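Side-chain contacts in crossover junction endodeoxyribonuclease Hjc (Sulfolobus solfataricus, PDB 4TKD), which cuts four-way Holliday junctions with paired nicks in opposing strands during genetic recombination, as a magnesium-dependent homodimeric endonuclease: residues S9-E12 with R13-S17; D38-P41 with D42-L46. One frame throughout, in Å; residues are numbered along the deposited sequence.

Contact 1 of 2, residues S9-E12 with R13-S17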
loop_
_atom_site.group_PDB
_atom_site.type_symbol
_atom_site.label_atom_id
_atom_site.label_comp_id
_atom_site.label_asym_id
_atom_site.label_seq_id
_atom_site.Cartn_x
_atom_site.Cartn_y
_atom_site.Cartn_z
ATOM N N SER C 9 3.683 25.907 12.794
ATOM C CA SER C 9 4.753 25.454 13.674
ATOM C C SER C 9 4.231 24.860 14.997
ATOM O O SER C 9 4.768 23.838 15.440
ATOM C CB SER C 9 5.761 26.569 13.940
ATOM O OG SER C 9 6.841 26.092 14.726
ATOM N N ALA C 10 3.210 25.495 15.624
ATOM C CA ALA C 10 2.593 25.012 16.866
ATOM C C ALA C 10 1.874 23.668 16.629
ATOM O O ALA C 10 1.920 22.781 17.487
ATOM C CB ALA C 10 1.621 26.045 17.413
ATOM N N VAL C 11 1.220 23.529 15.454
ATOM C CA VAL C 11 0.519 22.317 15.019
ATOM C C VAL C 11 1.580 21.227 14.768
ATOM O O VAL C 11 1.403 20.091 15.204
ATOM C CB VAL C 11 -0.374 22.572 13.764
ATOM C CG1 VAL C 11 -1.114 21.308 13.330
ATOM C CG2 VAL C 11 -1.374 23.697 14.017
ATOM N N GLU C 12 2.686 21.598 14.088
ATOM C CA GLU C 12 3.805 20.716 13.778
ATOM C C GLU C 12 4.409 20.204 15.085
ATOM O O GLU C 12 4.582 18.994 15.227
ATOM C CB GLU C 12 4.847 21.453 12.922
ATOM C CG GLU C 12 5.796 20.531 12.157
ATOM C CD GLU C 12 6.601 21.134 11.016
ATOM O OE1 GLU C 12 7.578 20.491 10.563
ATOM O OE2 GLU C 12 6.255 22.253 10.572
ATOM N N ARG C 13 4.637 21.111 16.068
ATOM C CA ARG C 13 5.167 20.781 17.406
ATOM C C ARG C 13 4.245 19.833 18.164
ATOM O O ARG C 13 4.736 18.871 18.744
ATOM C CB ARG C 13 5.476 22.039 18.242
ATOM C CG ARG C 13 6.824 22.651 17.891
ATOM C CD ARG C 13 7.176 23.874 18.712
ATOM N NE ARG C 13 8.623 24.100 18.743
ATOM C CZ ARG C 13 9.289 24.867 17.884
ATOM N NH1 ARG C 13 8.647 25.493 16.903
ATOM N NH2 ARG C 13 10.605 25.012 17.996
ATOM N N ASN C 14 2.908 20.082 18.114
ATOM C CA ASN C 14 1.831 19.272 18.700
ATOM C C ASN C 14 1.800 17.857 18.108
ATOM O O ASN C 14 1.499 16.910 18.828
ATOM C CB ASN C 14 0.479 19.944 18.424
ATOM C CG ASN C 14 -0.356 20.317 19.639
ATOM O OD1 ASN C 14 -1.593 20.265 19.592
ATOM N ND2 ASN C 14 0.276 20.758 20.732
ATOM N N ILE C 15 2.066 17.723 16.782
ATOM C CA ILE C 15 2.087 16.432 16.081
ATOM C C ILE C 15 3.331 15.638 16.521
ATOM O O ILE C 15 3.217 14.461 16.872
ATOM C CB ILE C 15 1.981 16.602 14.532
ATOM C CG1 ILE C 15 0.607 17.185 14.126
ATOM C CG2 ILE C 15 2.246 15.268 13.812
ATOM C CD1 ILE C 15 0.448 17.628 12.634
ATOM N N VAL C 16 4.509 16.298 16.521
ATOM C CA VAL C 16 5.802 15.703 16.907
ATOM C C VAL C 16 5.751 15.165 18.341
ATOM O O VAL C 16 6.141 14.018 18.586
ATOM C CB VAL C 16 6.991 16.681 16.670
ATOM C CG1 VAL C 16 8.268 16.193 17.339
ATOM C CG2 VAL C 16 7.234 16.901 15.172
ATOM N N SER C 17 5.182 15.968 19.265
ATOM C CA SER C 17 5.057 15.626 20.681
ATOM C C SER C 17 4.141 14.427 20.914
ATOM O O SER C 17 4.480 13.565 21.716
ATOM C CB SER C 17 4.590 16.837 21.484
ATOM O OG SER C 17 4.528 16.520 22.865
#

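Contact 2 of 2, residues D38-P41 with D42-L46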
loop_
_atom_site.group_PDB
_atom_site.type_symbol
_atom_site.label_atom_id
_atom_site.label_comp_id
_atom_site.label_asym_id
_atom_site.label_seq_id
_atom_site.Cartn_x
_atom_site.Cartn_y
_atom_site.Cartn_z
ATOM N N ASP C 38 14.445 17.367 -4.575
ATOM C CA ASP C 38 14.764 16.480 -3.479
ATOM C C ASP C 38 14.057 16.935 -2.191
ATOM O O ASP C 38 14.698 17.069 -1.147
ATOM C CB ASP C 38 16.281 16.257 -3.335
ATOM C CG ASP C 38 16.771 15.109 -4.201
ATOM O OD1 ASP C 38 16.713 15.237 -5.452
ATOM O OD2 ASP C 38 17.149 14.062 -3.634
ATOM N N PRO C 39 12.731 17.229 -2.239
ATOM C CA PRO C 39 12.064 17.629 -1.004
ATOM C C PRO C 39 11.986 16.442 -0.068
ATOM O O PRO C 39 11.988 15.271 -0.487
ATOM C CB PRO C 39 10.690 18.119 -1.457
ATOM C CG PRO C 39 10.416 17.351 -2.667
ATOM C CD PRO C 39 11.760 17.135 -3.355
ATOM N N ILE C 40 11.992 16.769 1.205
ATOM C CA ILE C 40 11.929 15.817 2.303
ATOM C C ILE C 40 10.652 16.111 3.061
ATOM O O ILE C 40 10.394 17.280 3.375
ATOM C CB ILE C 40 13.206 15.969 3.201
ATOM C CG1 ILE C 40 14.496 15.521 2.431
ATOM C CG2 ILE C 40 13.086 15.213 4.538
ATOM C CD1 ILE C 40 15.784 15.991 3.057
ATOM N N PRO C 41 9.833 15.093 3.397
ATOM C CA PRO C 41 8.636 15.365 4.237
ATOM C C PRO C 41 8.976 16.102 5.549
ATOM O O PRO C 41 10.038 15.860 6.138
ATOM C CB PRO C 41 8.067 13.966 4.497
ATOM C CG PRO C 41 8.616 13.121 3.373
ATOM C CD PRO C 41 9.985 13.647 3.132
ATOM N N ASP C 42 8.096 17.038 5.976
ATOM C CA ASP C 42 8.237 17.871 7.185
ATOM C C ASP C 42 8.472 17.076 8.426
ATOM O O ASP C 42 9.269 17.492 9.265
ATOM C CB ASP C 42 7.021 18.801 7.390
ATOM C CG ASP C 42 6.894 19.838 6.295
ATOM O OD1 ASP C 42 7.916 20.471 5.955
ATOM O OD2 ASP C 42 5.777 20.017 5.779
ATOM N N ILE C 43 7.776 15.939 8.553
ATOM C CA ILE C 43 7.880 15.074 9.715
ATOM C C ILE C 43 8.073 13.652 9.253
ATOM O O ILE C 43 7.315 13.156 8.399
ATOM C CB ILE C 43 6.627 15.186 10.627
ATOM C CG1 ILE C 43 6.383 16.632 11.135
ATOM C CG2 ILE C 43 6.702 14.186 11.800
ATOM C CD1 ILE C 43 4.949 16.881 11.708
ATOM N N ILE C 44 9.084 12.997 9.833
ATOM C CA ILE C 44 9.360 11.599 9.595
ATOM C C ILE C 44 9.258 10.946 10.956
ATOM O O ILE C 44 9.981 11.323 11.875
ATOM C CB ILE C 44 10.729 11.351 8.909
ATOM C CG1 ILE C 44 10.737 11.943 7.505
ATOM C CG2 ILE C 44 11.058 9.851 8.853
ATOM C CD1 ILE C 44 12.124 12.240 6.982
ATOM N N ALA C 45 8.323 10.014 11.102
ATOM C CA ALA C 45 8.122 9.312 12.361
ATOM C C ALA C 45 8.334 7.829 12.140
ATOM O O ALA C 45 7.808 7.256 11.191
ATOM C CB ALA C 45 6.734 9.587 12.909
ATOM N N LEU C 46 9.151 7.228 12.988
ATOM C CA LEU C 46 9.514 5.825 12.856
ATOM C C LEU C 46 9.252 5.057 14.141
ATOM O O LEU C 46 9.574 5.542 15.229
ATOM C CB LEU C 46 11.006 5.686 12.489
ATOM C CG LEU C 46 11.592 6.642 11.453
ATOM C CD1 LEU C 46 13.146 6.644 11.526
ATOM C CD2 LEU C 46 11.040 6.337 10.029
#

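Contact 1 of 2, residues S9-E12 with R13-S17
Ser9 and Arg13 meet at the edge of the arginine guanidinium. Ser9 OG lies in the plane of that group, 2.9 Å from Arg13 NH1. The Ser9 hydroxyl is swung to the opposite side of CB from its own backbone N (chi1 -176°), which sets OG beside the carbonyl carbon, on the side where the guanidinium lies. The arginine chain is extended from CG to NE and runs back along the helix to its first turn, on the side of Ser9. On its way Arg13 CG passes 3.4 Å from Ser9 O. That same oxygen accepts the backbone bond from Arg13 N at 2.8 Å, with an N-H...O angle of 158°. Arg28 of strand 25-28 touches both side chains.

Val11 and Ile15 make the apolar contact, one turn apart. Their side chains cross at a slant, and Val11 CG1 is 4.1 Å from Ile15 CD1. Ile15 CG1 also lies close to the Val11 carbonyl oxygen, Val11 O, at 3.2 Å.

This is the first part of helix 10-21, with the i to i+4 bonding of an alpha helix. The helix packs on the mixed sheet of a PDDEXK-type nuclease core. Val11 and Ile15 reach Met56 of strand 50-58. Val16 meets Val26 and Ile43.

Glu12, inferred to bind magnesium, has its CB bond directed away from residues 13-17, although CB itself still touches Arg13 N. Its chain is extended beyond CG and touches Asp42. The carbonyl oxygen, Glu12 O, points on along the helix and accepts Val16 N at 3.0 Å, the straightest of the four main bonds at 166°. Val16 CG2 rests 3.4 Å from Glu12 O.

Contact 2 of 2, residues D38-P41 with D42-L46
Ile40 and Ile44 both have CG1 opposite the carbonyl carbon, with chi1 of -67° and -65°. In Ile40 this places CG2 opposite the backbone N, where it meets the Ile44 side chain, and in Ile44 the extended chain carries CD1 back to it. Ile40 CG2 and Ile44 CD1 are 4.0 Å apart. The loop here enters strand 43-47 of the mixed sheet through a classic beta bulge, in which Asp42 and Ile43 both face Ile54. The contact is buried. Phe77 of helix 68-81 touches Pro41 and Ile44, and Val27 of the second subunit packs on Ile40 and Ile44.

Pro41 directly precedes the bulge. Its carbonyl oxygen, Pro41 O, is 4.2 Å from Ile44 CG1, and Pro41 CB is 4.1 Å from Ile43 O. No hydrogen bond links the two segments; they meet by packing.

Asp42, inferred to bind magnesium, has its CB bond directed away from residues 38-41. The residue is gripped from strand 50-58 at two points: its backbone N bonds to Glu55 OE1, and Asp42 OD2 accepts a hydrogen bond from Met56 N.

In the fold
Contact 1 and contact 2 come together at the inferred magnesium site. Their centres are about 14 Å apart, but the helix lies against the start of strand 43-47. Glu12 OE1 is 3.6 Å from Asp42 CB. Beside this, Ile43 CD1 is 3.8 Å from both Glu12 CG and Ile15 CG2. Contact 1 thus supplies Glu12 and contact 2 supplies Asp42. Glu55 would complete the acidic group. The side chains of Glu55 and Asp42 are about 3 Å apart at their nearest atoms. Those of Glu12 and Glu55 are about 8 Å apart, measured the same way. Lys57, a predicted transition-state stabiliser, lies on the same strand as Glu55.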